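Local coordinates for protein urocanate hydratase (Paenibacillus sp. Soil724D2, PDB 7NED) that catalyses, as a thiourocanate hydratase with bound NAD+, a hydration step in the bacterial breakdown of ergothioneine, at residues N107-Q112 with A257-Y262; Q36-V41 with L45-R50. All coordinates share one frame; numbering follows the deposited sequence.

Contact 1 of 2, residues N107-Q112 with A257-Y262; sequences NFYRLQ and AHDLVY. With NAD (nicotinamide-adenine-dinucleotide), chain C.
Tyr109 reaches from its helix to the loop 257-262 and delivers its hydroxyl to the carboxylate of Asp259. Its CB leaves the helix toward the loop, and with CG anti to the carbonyl carbon (chi1 -63°) the ring extends outward from the helix, its far half meeting the loop. At that end CE1 lies 4.0 Å from CE1 of Tyr262, whose ring receives it at the edge, in plane, the two tyrosine side chains running antiparallel past one another. On the other branch CE2, together with CZ, meets the methyl CG2 of Val261, with 4.0 Å between CZ and CG2. The tip OH donates to Asp259 OD2 at 2.4 Å, so short that the exact length is doubtful; OD2 sits at the edge of the phenol ring, near its plane, while the carboxylate is turned 86° to the ring. A water, also in the ring plane, donates to the same OH at 2.8 Å and accepts from Leu260 N, so the phenol oxygen is gripped twice. Aspartate suits this loop because its second oxygen folds the backbone: Asp259 OD1 takes Tyr262 N at 2.6 Å and Val261 N at 3.0 Å, an Asx turn that fixes the carboxylate. One residue earlier, His258 ND1 makes a weak hydrogen bond to O3D of the NAD ribose, 2.7 Å, so the turn adjoins the cofactor pocket. The contact thus joins helix 105-113 of the N-terminal region to the loop between strand 250-251 and helix 274-280 of the Rossmann-like region, where Leu260 packs on helices 282-305 and 317-323.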
loop_
_atom_site.group_PDB
_atom_site.type_symbol
_atom_site.label_atom_id
_atom_site.label_comp_id
_atom_site.label_asym_id
_atom_site.label_seq_id
_atom_site.Cartn_x
_atom_site.Cartn_y
_atom_site.Cartn_z
ATOM N N ASN A 107 -8.747 -4.537 -15.857
ATOM C CA ASN A 107 -7.372 -4.175 -15.838
ATOM C C ASN A 107 -6.518 -5.303 -15.346
ATOM O O ASN A 107 -5.440 -5.519 -15.897
ATOM C CB ASN A 107 -7.190 -2.932 -14.969
ATOM C CG ASN A 107 -7.236 -1.625 -15.750
ATOM O OD1 ASN A 107 -6.775 -1.611 -16.894
ATOM N ND2 ASN A 107 -7.789 -0.541 -15.183
ATOM N N PHE A 108 -6.920 -5.995 -14.283
ATOM C CA PHE A 108 -6.122 -7.124 -13.790
ATOM C C PHE A 108 -5.858 -8.164 -14.883
ATOM O O PHE A 108 -4.710 -8.579 -15.108
ATOM C CB PHE A 108 -6.835 -7.789 -12.599
ATOM C CG PHE A 108 -6.243 -9.100 -12.232
ATOM C CD1 PHE A 108 -5.173 -9.158 -11.350
ATOM C CD2 PHE A 108 -6.745 -10.279 -12.775
ATOM C CE1 PHE A 108 -4.587 -10.345 -11.013
ATOM C CE2 PHE A 108 -6.171 -11.486 -12.457
ATOM C CZ PHE A 108 -5.071 -11.521 -11.559
ATOM N N TYR A 109 -6.918 -8.634 -15.551
ATOM C CA TYR A 109 -6.720 -9.694 -16.540
ATOM C C TYR A 109 -5.792 -9.231 -17.647
ATOM O O TYR A 109 -4.956 -10.001 -18.122
ATOM C CB TYR A 109 -8.051 -10.138 -17.138
ATOM C CG TYR A 109 -8.992 -10.750 -16.114
ATOM C CD1 TYR A 109 -8.556 -11.767 -15.281
ATOM C CD2 TYR A 109 -10.282 -10.258 -15.938
ATOM C CE1 TYR A 109 -9.411 -12.345 -14.330
ATOM C CE2 TYR A 109 -11.145 -10.814 -14.974
ATOM C CZ TYR A 109 -10.694 -11.829 -14.169
ATOM O OH TYR A 109 -11.546 -12.392 -13.226
ATOM N N ARG A 110 -5.992 -8.008 -18.121
ATOM C CA ARG A 110 -5.151 -7.458 -19.180
ATOM C C ARG A 110 -3.691 -7.414 -18.746
ATOM O O ARG A 110 -2.787 -7.845 -19.483
ATOM C CB ARG A 110 -5.676 -6.077 -19.584
ATOM N N LEU A 111 -3.441 -6.946 -17.521
ATOM C CA LEU A 111 -2.060 -6.893 -17.055
ATOM C C LEU A 111 -1.501 -8.283 -16.791
ATOM O O LEU A 111 -0.310 -8.528 -17.012
ATOM C CB LEU A 111 -1.957 -6.032 -15.801
ATOM C CG LEU A 111 -2.238 -4.546 -16.009
ATOM C CD1 LEU A 111 -2.402 -3.810 -14.669
ATOM C CD2 LEU A 111 -1.135 -3.897 -16.855
ATOM N N GLN A 112 -2.321 -9.213 -16.284
ATOM C CA GLN A 112 -1.810 -10.576 -16.136
ATOM C C GLN A 112 -1.487 -11.188 -17.499
ATOM O O GLN A 112 -0.419 -11.775 -17.685
ATOM C CB GLN A 112 -2.789 -11.441 -15.354
ATOM C CG GLN A 112 -2.313 -12.887 -15.292
ATOM C CD GLN A 112 -3.214 -13.775 -14.494
ATOM O OE1 GLN A 112 -2.768 -14.422 -13.546
ATOM N NE2 GLN A 112 -4.489 -13.837 -14.879
ATOM N N ALA A 257 -16.424 -17.647 -6.149
ATOM C CA ALA A 257 -17.277 -16.628 -6.680
ATOM C C ALA A 257 -16.557 -15.327 -6.919
ATOM O O ALA A 257 -17.063 -14.491 -7.554
ATOM C CB ALA A 257 -18.502 -16.419 -5.818
ATOM N N HIS A 258 -15.371 -15.186 -6.400
ATOM C CA HIS A 258 -14.622 -13.951 -6.631
ATOM C C HIS A 258 -14.115 -13.825 -8.057
ATOM O O HIS A 258 -13.671 -12.735 -8.451
ATOM C CB HIS A 258 -13.416 -13.893 -5.688
ATOM C CG HIS A 258 -12.383 -14.943 -5.970
ATOM N ND1 HIS A 258 -12.567 -16.274 -5.645
ATOM C CD2 HIS A 258 -11.155 -14.859 -6.539
ATOM C CE1 HIS A 258 -11.501 -16.965 -6.015
ATOM N NE2 HIS A 258 -10.627 -16.126 -6.550
ATOM N N ASP A 259 -14.104 -14.908 -8.827
ATOM C CA ASP A 259 -13.544 -14.822 -10.170
ATOM C C ASP A 259 -14.440 -15.556 -11.149
ATOM O O ASP A 259 -14.584 -16.784 -11.080
ATOM C CB ASP A 259 -12.118 -15.348 -10.232
ATOM C CG ASP A 259 -11.407 -14.871 -11.510
ATOM O OD1 ASP A 259 -11.613 -15.528 -12.541
ATOM O OD2 ASP A 259 -10.749 -13.782 -11.504
ATOM N N LEU A 260 -15.048 -14.781 -12.048
ATOM C CA LEU A 260 -15.999 -15.282 -13.027
ATOM C C LEU A 260 -15.321 -15.853 -14.257
ATOM O O LEU A 260 -16.008 -16.367 -15.148
ATOM C CB LEU A 260 -16.964 -14.162 -13.438
ATOM C CG LEU A 260 -17.653 -13.384 -12.305
ATOM C CD1 LEU A 260 -18.692 -12.377 -12.830
ATOM C CD2 LEU A 260 -18.250 -14.349 -11.293
ATOM N N VAL A 261 -13.998 -15.780 -14.347
ATOM C CA VAL A 261 -13.303 -16.344 -15.485
ATOM C C VAL A 261 -12.642 -17.663 -15.119
ATOM O O VAL A 261 -12.713 -18.632 -15.872
ATOM C CB VAL A 261 -12.269 -15.337 -16.041
ATOM C CG1 VAL A 261 -11.370 -16.030 -17.048
ATOM C CG2 VAL A 261 -12.951 -14.092 -16.596
ATOM N N TYR A 262 -12.019 -17.717 -13.947
ATOM C CA TYR A 262 -11.309 -18.901 -13.534
ATOM C C TYR A 262 -11.965 -19.637 -12.375
ATOM O O TYR A 262 -11.482 -20.707 -12.024
ATOM C CB TYR A 262 -9.875 -18.534 -13.140
ATOM C CG TYR A 262 -9.121 -17.910 -14.307
ATOM C CD1 TYR A 262 -9.108 -16.541 -14.503
ATOM C CD2 TYR A 262 -8.492 -18.722 -15.248
ATOM C CE1 TYR A 262 -8.421 -15.980 -15.588
ATOM C CE2 TYR A 262 -7.821 -18.187 -16.310
ATOM C CZ TYR A 262 -7.791 -16.824 -16.483
ATOM O OH TYR A 262 -7.118 -16.330 -17.565
HETATM P PA NAD C . -10.739 -23.082 -5.173
HETATM O O1A NAD C . -10.970 -22.387 -6.513
HETATM O O2A NAD C . -9.643 -24.018 -4.861
HETATM O O5B NAD C . -12.092 -24.098 -5.076
HETATM C C5B NAD C . -13.267 -23.521 -5.482
HETATM C C4B NAD C . -14.276 -24.756 -5.595
HETATM O O4B NAD C . -15.548 -24.376 -6.040
HETATM C C3B NAD C . -13.627 -25.650 -6.700
HETATM O O3B NAD C . -13.533 -26.941 -6.259
HETATM C C2B NAD C . -14.650 -25.531 -7.872
HETATM O O2B NAD C . -14.833 -26.717 -8.556
HETATM C C1B NAD C . -15.925 -25.322 -7.060
HETATM N N9A NAD C . -17.001 -24.640 -7.782
HETATM C C8A NAD C . -16.932 -23.593 -8.694
HETATM N N7A NAD C . -18.104 -23.227 -9.151
HETATM C C5A NAD C . -19.006 -24.053 -8.493
HETATM C C6A NAD C . -20.413 -24.172 -8.551
HETATM N N6A NAD C . -21.158 -23.365 -9.340
HETATM N N1A NAD C . -21.049 -25.096 -7.777
HETATM C C2A NAD C . -20.247 -25.894 -7.029
HETATM N N3A NAD C . -18.913 -25.900 -6.876
HETATM C C4A NAD C . -18.319 -24.957 -7.637
HETATM O O3 NAD C . -11.048 -21.879 -4.217
HETATM P PN NAD C . -10.681 -21.978 -2.668
HETATM O O1N NAD C . -9.268 -21.792 -2.199
HETATM O O2N NAD C . -11.569 -23.044 -2.062
HETATM O O5D NAD C . -11.398 -20.559 -2.002
HETATM C C5D NAD C . -12.806 -20.450 -2.274
HETATM C C4D NAD C . -13.286 -19.110 -1.790
HETATM O O4D NAD C . -12.845 -18.853 -0.469
HETATM C C3D NAD C . -12.459 -18.073 -2.714
HETATM O O3D NAD C . -13.286 -16.998 -3.146
HETATM C C2D NAD C . -11.353 -17.511 -1.746
HETATM O O2D NAD C . -11.027 -16.192 -1.915
HETATM C C1D NAD C . -12.356 -17.536 -0.549
HETATM N N1N NAD C . -11.855 -17.138 0.773
HETATM C C2N NAD C . -11.603 -15.780 0.817
HETATM C C3N NAD C . -11.188 -15.168 1.989
HETATM C C7N NAD C . -10.877 -13.667 1.909
HETATM O O7N NAD C . -10.937 -12.899 2.869
HETATM N N7N NAD C . -10.434 -13.179 0.691
HETATM C C4N NAD C . -11.064 -15.989 3.119
HETATM C C5N NAD C . -11.346 -17.352 3.031
HETATM C C6N NAD C . -11.773 -17.936 1.826
HETATM O O HOH W 1 -14.278 -12.183 -12.987
#

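Contact 2 of 2, residues Q36-V41 with L45-R50; sequences QKELIV and LAKAAR. With EDO (1,2-ethanediol), chain D.
Ile40 and Lys47 face each other as the antiparallel non-hydrogen-bonded pair of a small beta hairpin, their CA atoms 4.3 Å apart. The close-packed part lies along the backbones and on the side of Val41 and Ala48. Val41 N donates to Ala46 O at 2.7 Å and Ala48 N to Leu39 O at 2.9 Å. Val41 places CG2 anti to its carbonyl carbon, which sets this methyl 3.9 Å from CB of Ala48; valine and alanine are small enough to fit between the hairpin and helix 17-31, where Val29 meets both. Val41 also touches Tyr129 of the urocanate pocket, and the side chain of Ala46 is about 7 Å from the bound urocanate, so the hairpin lies close to the substrate site. Leu39 lays CD1 against Ala49 O at 3.8 Å. The side of Ile40, Lys47 and Glu38 is looser and nearer solvent. There the aliphatic chain of Lys47 crosses Ile40 obliquely, CE coming 3.9 Å from CG1, and bends at its last torsion (chi4 -131°) to carry NZ to the backbone oxygen Glu38 O, 2.8 Å away. Lysine suits the place by pairing an apolar stem with a charged tip. Cutting Lys47 back to an alanine removes the amine and the methylenes beyond CB, which would probably leave Glu38 O without its lysine donor and open a gap beside Ile40 CG1. The chemistry implies a hairpin held mainly by backbone bonds and apolar fit, in which the lysine charge meets a carbonyl dipole and probably feels the Glu38 carboxylate, OE2 4.5 Å from Lys47 NZ, only as a weak through-space attraction.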
loop_
_atom_site.group_PDB
_atom_site.type_symbol
_atom_site.label_atom_id
_atom_site.label_comp_id
_atom_site.label_asym_id
_atom_site.label_seq_id
_atom_site.Cartn_x
_atom_site.Cartn_y
_atom_site.Cartn_z
ATOM N N GLN A 36 -0.543 -26.949 -9.111
ATOM C CA GLN A 36 0.889 -26.632 -9.047
ATOM C C GLN A 36 1.481 -26.343 -10.421
ATOM O O GLN A 36 2.303 -25.439 -10.594
ATOM C CB GLN A 36 1.601 -27.830 -8.441
ATOM C CG GLN A 36 3.032 -27.637 -8.303
ATOM C CD GLN A 36 3.728 -28.927 -7.979
ATOM O OE1 GLN A 36 4.526 -29.430 -8.771
ATOM N NE2 GLN A 36 3.505 -29.422 -6.773
ATOM N N LYS A 37 1.055 -27.113 -11.406
ATOM C CA LYS A 37 1.534 -26.987 -12.761
ATOM C C LYS A 37 1.329 -25.565 -13.287
ATOM O O LYS A 37 2.106 -25.091 -14.130
ATOM C CB LYS A 37 0.827 -28.055 -13.558
ATOM C CG LYS A 37 1.028 -28.324 -14.939
ATOM N N GLU A 38 0.295 -24.842 -12.837
ATOM C CA GLU A 38 0.126 -23.429 -13.268
ATOM C C GLU A 38 0.592 -22.425 -12.203
ATOM O O GLU A 38 0.221 -21.246 -12.255
ATOM C CB GLU A 38 -1.331 -23.131 -13.659
ATOM C CG GLU A 38 -1.849 -23.906 -14.871
ATOM C CD GLU A 38 -1.095 -23.560 -16.148
ATOM O OE1 GLU A 38 -0.768 -24.482 -16.931
ATOM O OE2 GLU A 38 -0.791 -22.369 -16.365
ATOM N N LEU A 39 1.374 -22.895 -11.221
ATOM C CA LEU A 39 1.796 -22.131 -10.050
ATOM C C LEU A 39 0.617 -21.720 -9.171
ATOM O O LEU A 39 0.758 -20.848 -8.301
ATOM C CB LEU A 39 2.614 -20.899 -10.466
ATOM C CG LEU A 39 3.979 -21.261 -11.064
ATOM C CD1 LEU A 39 4.695 -20.090 -11.734
ATOM C CD2 LEU A 39 4.879 -21.828 -9.967
ATOM N N ILE A 40 -0.549 -22.344 -9.343
ATOM C CA ILE A 40 -1.756 -21.894 -8.643
ATOM C C ILE A 40 -1.866 -22.640 -7.322
ATOM O O ILE A 40 -1.905 -23.877 -7.293
ATOM C CB ILE A 40 -3.014 -22.089 -9.499
ATOM C CG1 ILE A 40 -2.980 -21.151 -10.715
ATOM C CG2 ILE A 40 -4.259 -21.833 -8.674
ATOM C CD1 ILE A 40 -4.093 -21.438 -11.707
ATOM N N VAL A 41 -1.893 -21.898 -6.216
ATOM C CA VAL A 41 -1.986 -22.534 -4.904
ATOM C C VAL A 41 -3.443 -22.783 -4.504
ATOM O O VAL A 41 -3.806 -23.890 -4.084
ATOM C CB VAL A 41 -1.233 -21.687 -3.852
ATOM C CG1 VAL A 41 -1.311 -22.350 -2.462
ATOM C CG2 VAL A 41 0.231 -21.477 -4.294
ATOM N N LEU A 45 -6.920 -18.720 -8.893
ATOM C CA LEU A 45 -5.796 -18.129 -9.612
ATOM C C LEU A 45 -4.791 -17.455 -8.675
ATOM O O LEU A 45 -4.001 -16.621 -9.134
ATOM C CB LEU A 45 -6.318 -17.157 -10.670
ATOM C CG LEU A 45 -6.903 -15.838 -10.164
ATOM C CD1 LEU A 45 -7.011 -14.842 -11.359
ATOM C CD2 LEU A 45 -8.294 -16.016 -9.480
ATOM N N ALA A 46 -4.770 -17.826 -7.393
ATOM C CA ALA A 46 -3.784 -17.280 -6.471
ATOM C C ALA A 46 -2.477 -18.017 -6.701
ATOM O O ALA A 46 -2.411 -19.227 -6.521
ATOM C CB ALA A 46 -4.253 -17.413 -5.028
ATOM N N LYS A 47 -1.440 -17.301 -7.120
ATOM C CA LYS A 47 -0.240 -17.953 -7.603
ATOM C C LYS A 47 0.929 -17.738 -6.654
ATOM O O LYS A 47 1.036 -16.703 -5.980
ATOM C CB LYS A 47 0.093 -17.417 -8.999
ATOM C CG LYS A 47 -0.927 -17.854 -10.060
ATOM C CD LYS A 47 -0.433 -17.554 -11.457
ATOM C CE LYS A 47 -1.296 -18.174 -12.545
ATOM N NZ LYS A 47 -0.465 -18.911 -13.568
ATOM N N ALA A 48 1.837 -18.701 -6.651
ATOM C CA ALA A 48 3.018 -18.633 -5.809
ATOM C C ALA A 48 4.116 -17.771 -6.401
ATOM O O ALA A 48 5.026 -17.373 -5.665
ATOM C CB ALA A 48 3.565 -20.041 -5.577
ATOM N N ALA A 49 4.112 -17.562 -7.717
ATOM C CA ALA A 49 5.130 -16.747 -8.390
ATOM C C ALA A 49 4.535 -16.318 -9.710
ATOM O O ALA A 49 3.507 -16.836 -10.129
ATOM C CB ALA A 49 6.436 -17.500 -8.642
ATOM N N ARG A 50 5.197 -15.377 -10.384
ATOM C CA ARG A 50 4.545 -14.851 -11.575
ATOM C C ARG A 50 4.573 -15.867 -12.706
ATOM O O ARG A 50 3.640 -15.926 -13.508
ATOM C CB ARG A 50 5.187 -13.542 -12.031
ATOM C CG ARG A 50 4.346 -12.891 -13.103
ATOM C CD ARG A 50 4.939 -11.612 -13.591
ATOM N NE ARG A 50 5.242 -10.654 -12.498
ATOM C CZ ARG A 50 5.751 -9.450 -12.710
ATOM N NH1 ARG A 50 6.009 -9.062 -13.959
ATOM N NH2 ARG A 50 6.052 -8.653 -11.689
HETATM C C1 EDO D . -1.146 -30.525 -10.278
HETATM O O1 EDO D . -0.778 -29.478 -11.130
HETATM C C2 EDO D . -0.749 -30.202 -8.870
HETATM O O2 EDO D . -1.678 -29.376 -8.198
#

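Overall arrangement
Both contacts are largely buried and lie on the same side of the chain's centre, about 14 Å apart between centres, but they do different work. Contact 2 is local, closing one hairpin within the N-terminal region; the segments of contact 1 are 145 residues apart at their closest ends and join that region to the Rossmann-like one. Main-chain bonds and small apolar groups dominate the hairpin, which has a solvent-facing edge, whereas contact 1 relies on a side-chain phenol-carboxylate bond where a helix meets an irregular loop. Leu45 links them: its CD1 packs 3.6 Å from Phe108 CE2, and its CD2 lies 3.7 Å from NE2 of the cofactor-binding His258.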